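Local coordinates for Swi5-dependent recombination DNA repair protein 1 (Schizosaccharomyces pombe, PDB 3VIQ), which functions in DNA recombination repair and meiotic chromosome segregation, pairing with Swi5 in a complex that activates Rad51-mediated strand exchange, at residues A[58-63]-A[95-100]; A[73-78]-A[89-94]. All coordinates share one frame; numbering follows the deposited sequence. Where two conformers were deposited one is given.

How the interactions relate
Both contacts lie in the C-terminal domain of Sfr1, on the same side of the chain's centre, with their own centres about 18 Å apart. The chain runs through helix 38-68, strand 73-78, strand 88-93 and helix 97-103, so interaction 1 joins the outer two elements of this series and interaction 2 the inner two. Residues 58-63 and 95-100 thus close the chain on either end of the hairpin. The two contacts touch where F95 CA and M99 SD pack on CG2 of V73. Interaction 1 also borders the Swi5 chain, whereas interaction 2 is a surface contact whose two segments touch no other protein chain of the assembly.

Interaction 1. Residues A[58-63]-A[95-100]; sequences VLFKPM and FTMSMF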
loop_
_atom_site.group_PDB
_atom_site.type_symbol
_atom_site.label_atom_id
_atom_site.label_comp_id
_atom_site.label_asym_id
_atom_site.label_seq_id
_atom_site.Cartn_x
_atom_site.Cartn_y
_atom_site.Cartn_z
ATOM N N VAL A 58 -5.315 19.152 -15.127
ATOM C CA VAL A 58 -6.245 20.286 -15.107
ATOM C C VAL A 58 -5.914 21.254 -13.954
ATOM O O VAL A 58 -5.947 22.460 -14.153
ATOM C CB VAL A 58 -7.720 19.838 -14.966
ATOM C CG1 VAL A 58 -8.640 21.048 -14.970
ATOM C CG2 VAL A 58 -8.114 18.870 -16.105
ATOM N N LEU A 59 -5.607 20.726 -12.760
ATOM C CA LEU A 59 -5.346 21.590 -11.592
ATOM C C LEU A 59 -3.951 22.236 -11.615
ATOM O O LEU A 59 -3.797 23.440 -11.298
ATOM C CB LEU A 59 -5.508 20.823 -10.287
ATOM C CG LEU A 59 -6.933 20.423 -9.957
ATOM C CD1 LEU A 59 -6.920 19.155 -9.074
ATOM C CD2 LEU A 59 -7.672 21.569 -9.312
ATOM N N PHE A 60 -2.959 21.430 -12.004
ATOM C CA PHE A 60 -1.545 21.849 -12.021
ATOM C C PHE A 60 -1.330 23.089 -12.855
ATOM O O PHE A 60 -0.702 24.024 -12.385
ATOM C CB PHE A 60 -0.615 20.728 -12.537
ATOM C CG PHE A 60 0.806 21.180 -12.831
ATOM C CD1 PHE A 60 1.652 21.558 -11.798
ATOM C CD2 PHE A 60 1.289 21.205 -14.149
ATOM C CE1 PHE A 60 2.975 21.972 -12.063
ATOM C CE2 PHE A 60 2.600 21.626 -14.450
ATOM C CZ PHE A 60 3.451 22.022 -13.416
ATOM N N LYS A 61 -1.836 23.094 -14.084
ATOM C CA LYS A 61 -1.399 24.100 -15.068
ATOM C C LYS A 61 -1.641 25.562 -14.627
ATOM O O LYS A 61 -0.687 26.371 -14.638
ATOM C CB LYS A 61 -1.973 23.839 -16.477
ATOM C CG LYS A 61 -1.196 24.589 -17.569
ATOM C CD LYS A 61 -1.762 24.390 -18.967
ATOM C CE LYS A 61 -2.988 25.256 -19.214
ATOM N NZ LYS A 61 -2.859 25.980 -20.503
ATOM N N PRO A 62 -2.895 25.903 -14.241
ATOM C CA PRO A 62 -3.107 27.259 -13.714
ATOM C C PRO A 62 -2.485 27.472 -12.309
ATOM O O PRO A 62 -2.060 28.584 -11.999
ATOM C CB PRO A 62 -4.635 27.428 -13.725
ATOM C CG PRO A 62 -5.189 26.007 -13.662
ATOM C CD PRO A 62 -4.156 25.125 -14.334
ATOM N N MET A 63 -2.389 26.436 -11.489
ATOM C CA MET A 63 -1.621 26.552 -10.227
ATOM C C MET A 63 -0.150 26.965 -10.462
ATOM O O MET A 63 0.334 27.889 -9.815
ATOM C CB MET A 63 -1.690 25.250 -9.405
ATOM C CG MET A 63 -0.994 25.340 -8.063
ATOM S SD MET A 63 -1.176 23.856 -7.028
ATOM C CE MET A 63 -0.409 24.439 -5.492
ATOM N N PHE A 95 7.500 25.821 -10.259
ATOM C CA PHE A 95 6.643 24.808 -9.692
ATOM C C PHE A 95 6.489 23.644 -10.678
ATOM O O PHE A 95 6.023 23.825 -11.800
ATOM C CB PHE A 95 5.287 25.427 -9.401
ATOM C CG PHE A 95 4.400 24.583 -8.581
ATOM C CD1 PHE A 95 4.723 24.304 -7.258
ATOM C CD2 PHE A 95 3.200 24.116 -9.097
ATOM C CE1 PHE A 95 3.876 23.554 -6.471
ATOM C CE2 PHE A 95 2.353 23.355 -8.326
ATOM C CZ PHE A 95 2.690 23.067 -7.002
ATOM N N THR A 96 6.907 22.456 -10.258
ATOM C CA THR A 96 6.873 21.278 -11.117
ATOM C C THR A 96 5.668 20.376 -10.752
ATOM O O THR A 96 5.035 20.546 -9.696
ATOM C CB THR A 96 8.194 20.495 -11.011
ATOM O OG1 THR A 96 8.360 20.029 -9.667
ATOM C CG2 THR A 96 9.405 21.383 -11.394
ATOM N N MET A 97 5.347 19.444 -11.642
ATOM C CA MET A 97 4.268 18.483 -11.390
ATOM C C MET A 97 4.584 17.685 -10.133
ATOM O O MET A 97 3.682 17.325 -9.393
ATOM C CB MET A 97 4.038 17.537 -12.586
ATOM C CG MET A 97 2.918 16.468 -12.379
ATOM S SD MET A 97 1.281 17.105 -11.893
ATOM C CE MET A 97 0.597 17.517 -13.492
ATOM N N SER A 98 5.867 17.444 -9.884
ATOM C CA SER A 98 6.282 16.578 -8.791
ATOM C C SER A 98 6.107 17.264 -7.451
ATOM O O SER A 98 5.793 16.624 -6.467
ATOM C CB SER A 98 7.733 16.140 -9.011
ATOM O OG SER A 98 7.852 15.535 -10.296
ATOM N N MET A 99 6.330 18.575 -7.416
ATOM C CA MET A 99 6.025 19.367 -6.220
ATOM C C MET A 99 4.516 19.357 -5.997
ATOM O O MET A 99 4.036 19.246 -4.861
ATOM C CB MET A 99 6.513 20.803 -6.381
ATOM C CG MET A 99 8.034 20.958 -6.356
ATOM S SD MET A 99 8.473 22.559 -7.055
ATOM C CE MET A 99 10.274 22.456 -7.179
ATOM N N PHE A 100 3.785 19.485 -7.097
ATOM C CA PHE A 100 2.340 19.405 -7.050
ATOM C C PHE A 100 1.915 18.087 -6.465
ATOM O O PHE A 100 1.152 18.050 -5.514
ATOM C CB PHE A 100 1.739 19.591 -8.442
ATOM C CG PHE A 100 0.282 19.363 -8.480
ATOM C CD1 PHE A 100 -0.585 20.392 -8.175
ATOM C CD2 PHE A 100 -0.232 18.103 -8.785
ATOM C CE1 PHE A 100 -1.944 20.185 -8.191
ATOM C CE2 PHE A 100 -1.559 17.891 -8.796
ATOM C CZ PHE A 100 -2.435 18.929 -8.498
#
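F60, on the long helix 38-68, drives its ring between F95 and the first turn of helix 97-103. Its CG lies anti to the backbone N (chi1 169°), which carries the ring away from its own helix. At the root, CB rests 3.6 Å from M97 CE, and the same methyl stays close to CG and CD2, because the M97 chain bends back at chi2 and chi3. Further out, CD1 meets F100 CB at 3.9 Å. CE1 reaches the backbone, 3.4 Å from T96 C, and also touches F95 CD2. At the tip, F60 CZ comes within 3.5 Å of F95 O, which lies at the ring edge, near its plane. M97 CA sits over one face, offset toward the rim, and M97 SD approaches obliquely in a Met-aromatic contact. The F60 and F95 rings meet rim to rim, their planes 25° apart.

One turn on, M63 extends its chain between two rings. Its SD lies in the plane of the F100 ring at its edge, 3.7 Å from F100 CD1, and meets the F95 ring obliquely, a second Met-aromatic contact. M63 CE packs on F95 CZ at 3.7 Å. F100 in turn lays a ring face beneath F60 CA and brings CZ to L59 CB. Beyond the two segments, L59 packs on H67 and F100 on M60 of the Swi5 chain, which places this packing beside the heterodimer interface. T96 and M99 close the start of the short helix as a capping box, with OG1 weakly accepting from M99 N and M99 SD standing as a weak acceptor for T96 N. Across the segments themselves the contact is made of phenyl rings, methionine side chains and the backbone at F95 and T96, without hydrogen bonds, so its hold on the short helix rests on shape and apolar burial.

Interaction 2. Residues A[73-78]-A[89-94]; sequences VTQSFR and QEVRTE
F77 N donates to Q89 O at 3.0 Å, at the far end of the beta hairpin formed by strands 73-78 and 88-93. The strand directions differ by 156°, an antiparallel pair. At the other end V73 and T93 are also a hydrogen-bonded pair, V73 N to T93 O and T93 N to V73 O; between these ends the ladder is looser, with Q75 N reaching V91 O only weakly.

On the face shared by T74, S76, E90 and R92, R92 in one of its two conformers brings NE to 3.0 Å from T74 OG1, 18° out of the guanidinium plane, and NH2 adds a weak second bond. T74 sets OG1 beside its own backbone N (chi1 -70°), while its other branch, CG2, rests 3.8 Å from E90 CG. A valine in place of this threonine would probably cost the R92 guanidinium its oxygen acceptor and let it swing more freely. On the face of V73, Q75, V91 and T93, the F77 ring lies alongside the Q89 chain in a CH-pi contact: Q89 CB stands over the ring, 3.8 Å from its centroid.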
loop_
_atom_site.group_PDB
_atom_site.type_symbol
_atom_site.label_atom_id
_atom_site.label_comp_id
_atom_site.label_asym_id
_atom_site.label_seq_id
_atom_site.Cartn_x
_atom_site.Cartn_y
_atom_site.Cartn_z
ATOM N N VAL A 73 8.548 29.320 -6.717
ATOM C CA VAL A 73 8.893 28.511 -5.563
ATOM C C VAL A 73 10.223 28.942 -4.926
ATOM O O VAL A 73 11.232 28.967 -5.609
ATOM C CB VAL A 73 9.073 27.004 -5.978
ATOM C CG1 VAL A 73 9.595 26.176 -4.809
ATOM C CG2 VAL A 73 7.766 26.387 -6.562
ATOM N N THR A 74 10.229 29.219 -3.619
ATOM C CA THR A 74 11.471 29.433 -2.863
ATOM C C THR A 74 12.030 28.163 -2.180
ATOM O O THR A 74 11.356 27.548 -1.346
ATOM C CB THR A 74 11.268 30.525 -1.774
ATOM O OG1 THR A 74 11.114 31.814 -2.395
ATOM C CG2 THR A 74 12.462 30.581 -0.819
ATOM N N GLN A 75 13.264 27.790 -2.516
ATOM C CA GLN A 75 13.984 26.717 -1.823
ATOM C C GLN A 75 14.932 27.345 -0.829
ATOM O O GLN A 75 15.682 28.265 -1.182
ATOM C CB GLN A 75 14.782 25.876 -2.813
ATOM C CG GLN A 75 13.932 25.014 -3.695
ATOM C CD GLN A 75 14.689 24.363 -4.848
ATOM O OE1 GLN A 75 15.752 24.827 -5.266
ATOM N NE2 GLN A 75 14.109 23.296 -5.397
ATOM N N SER A 76 14.914 26.857 0.409
ATOM C CA SER A 76 15.670 27.478 1.495
ATOM C C SER A 76 16.502 26.472 2.312
ATOM O O SER A 76 16.053 25.362 2.568
ATOM C CB SER A 76 14.707 28.212 2.432
ATOM O OG SER A 76 14.309 29.470 1.907
ATOM N N PHE A 77 17.709 26.868 2.719
ATOM C CA PHE A 77 18.485 26.127 3.720
ATOM C C PHE A 77 19.420 27.054 4.442
ATOM O O PHE A 77 19.729 28.137 3.962
ATOM C CB PHE A 77 19.278 24.964 3.110
ATOM C CG PHE A 77 20.170 25.359 1.958
ATOM C CD1 PHE A 77 21.492 25.712 2.169
ATOM C CD2 PHE A 77 19.685 25.383 0.675
ATOM C CE1 PHE A 77 22.298 26.070 1.114
ATOM C CE2 PHE A 77 20.495 25.764 -0.380
ATOM C CZ PHE A 77 21.798 26.088 -0.154
ATOM N N ARG A 78 19.894 26.616 5.596
ATOM C CA ARG A 78 20.814 27.406 6.392
ATOM C C ARG A 78 22.281 27.181 5.978
ATOM O O ARG A 78 22.684 26.073 5.684
ATOM C CB ARG A 78 20.619 27.013 7.835
ATOM C CG ARG A 78 21.302 27.861 8.836
ATOM C CD ARG A 78 21.172 27.215 10.210
ATOM N NE ARG A 78 22.206 27.729 11.083
ATOM C CZ ARG A 78 22.763 27.062 12.085
ATOM N NH1 ARG A 78 22.382 25.830 12.366
ATOM N NH2 ARG A 78 23.735 27.648 12.805
ATOM N N GLN A 89 20.001 30.379 2.959
ATOM C CA GLN A 89 20.342 30.535 1.559
ATOM C C GLN A 89 19.069 30.259 0.810
ATOM O O GLN A 89 18.438 29.219 1.036
ATOM C CB GLN A 89 21.424 29.528 1.140
ATOM C CG GLN A 89 21.892 29.631 -0.308
ATOM C CD GLN A 89 22.716 30.876 -0.561
ATOM O OE1 GLN A 89 23.818 31.034 -0.030
ATOM N NE2 GLN A 89 22.182 31.774 -1.354
ATOM N N GLU A 90 18.690 31.183 -0.063
ATOM C CA GLU A 90 17.432 31.085 -0.800
ATOM C C GLU A 90 17.692 31.002 -2.311
ATOM O O GLU A 90 18.816 31.174 -2.791
ATOM C CB GLU A 90 16.490 32.251 -0.442
ATOM C CG GLU A 90 15.586 31.965 0.759
ATOM C CD GLU A 90 14.977 33.210 1.445
ATOM O OE1 GLU A 90 14.909 34.276 0.804
ATOM O OE2 GLU A 90 14.566 33.111 2.642
ATOM N N VAL A 91 16.634 30.721 -3.049
ATOM C CA VAL A 91 16.712 30.520 -4.486
ATOM C C VAL A 91 15.277 30.589 -4.962
ATOM O O VAL A 91 14.356 30.546 -4.149
ATOM C CB VAL A 91 17.355 29.136 -4.809
ATOM C CG1 VAL A 91 16.655 28.429 -5.975
ATOM C CG2 VAL A 91 18.843 29.291 -5.068
ATOM N N ARG A 92 15.076 30.752 -6.260
ATOM C CA ARG A 92 13.747 30.604 -6.799
ATOM C C ARG A 92 13.796 29.687 -8.015
ATOM O O ARG A 92 14.821 29.589 -8.692
ATOM C CB ARG A 92 13.115 31.973 -7.032
ATOM C CG ARG A 92 12.966 32.687 -5.694
ATOM C CD ARG A 92 12.095 33.914 -5.681
ATOM N NE ARG A 92 11.509 34.027 -4.352
ATOM C CZ ARG A 92 10.680 34.984 -3.959
ATOM N NH1 ARG A 92 10.321 35.953 -4.788
ATOM N NH2 ARG A 92 10.206 34.959 -2.720
ATOM N N THR A 93 12.700 28.946 -8.221
ATOM C CA THR A 93 12.588 27.913 -9.280
ATOM C C THR A 93 11.121 27.679 -9.589
ATOM O O THR A 93 10.238 28.059 -8.802
ATOM C CB THR A 93 13.208 26.557 -8.867
ATOM O OG1 THR A 93 14.592 26.738 -8.581
ATOM C CG2 THR A 93 13.090 25.528 -9.970
ATOM N N GLU A 94 10.863 27.063 -10.736
ATOM C CA GLU A 94 9.492 26.818 -11.170
ATOM C C GLU A 94 8.812 25.678 -10.390
ATOM O O GLU A 94 9.456 24.722 -9.926
ATOM C CB GLU A 94 9.429 26.541 -12.680
ATOM C CG GLU A 94 10.284 25.354 -13.149
ATOM C CD GLU A 94 9.867 24.810 -14.514
ATOM O OE1 GLU A 94 9.324 25.579 -15.334
ATOM O OE2 GLU A 94 10.095 23.604 -14.763
#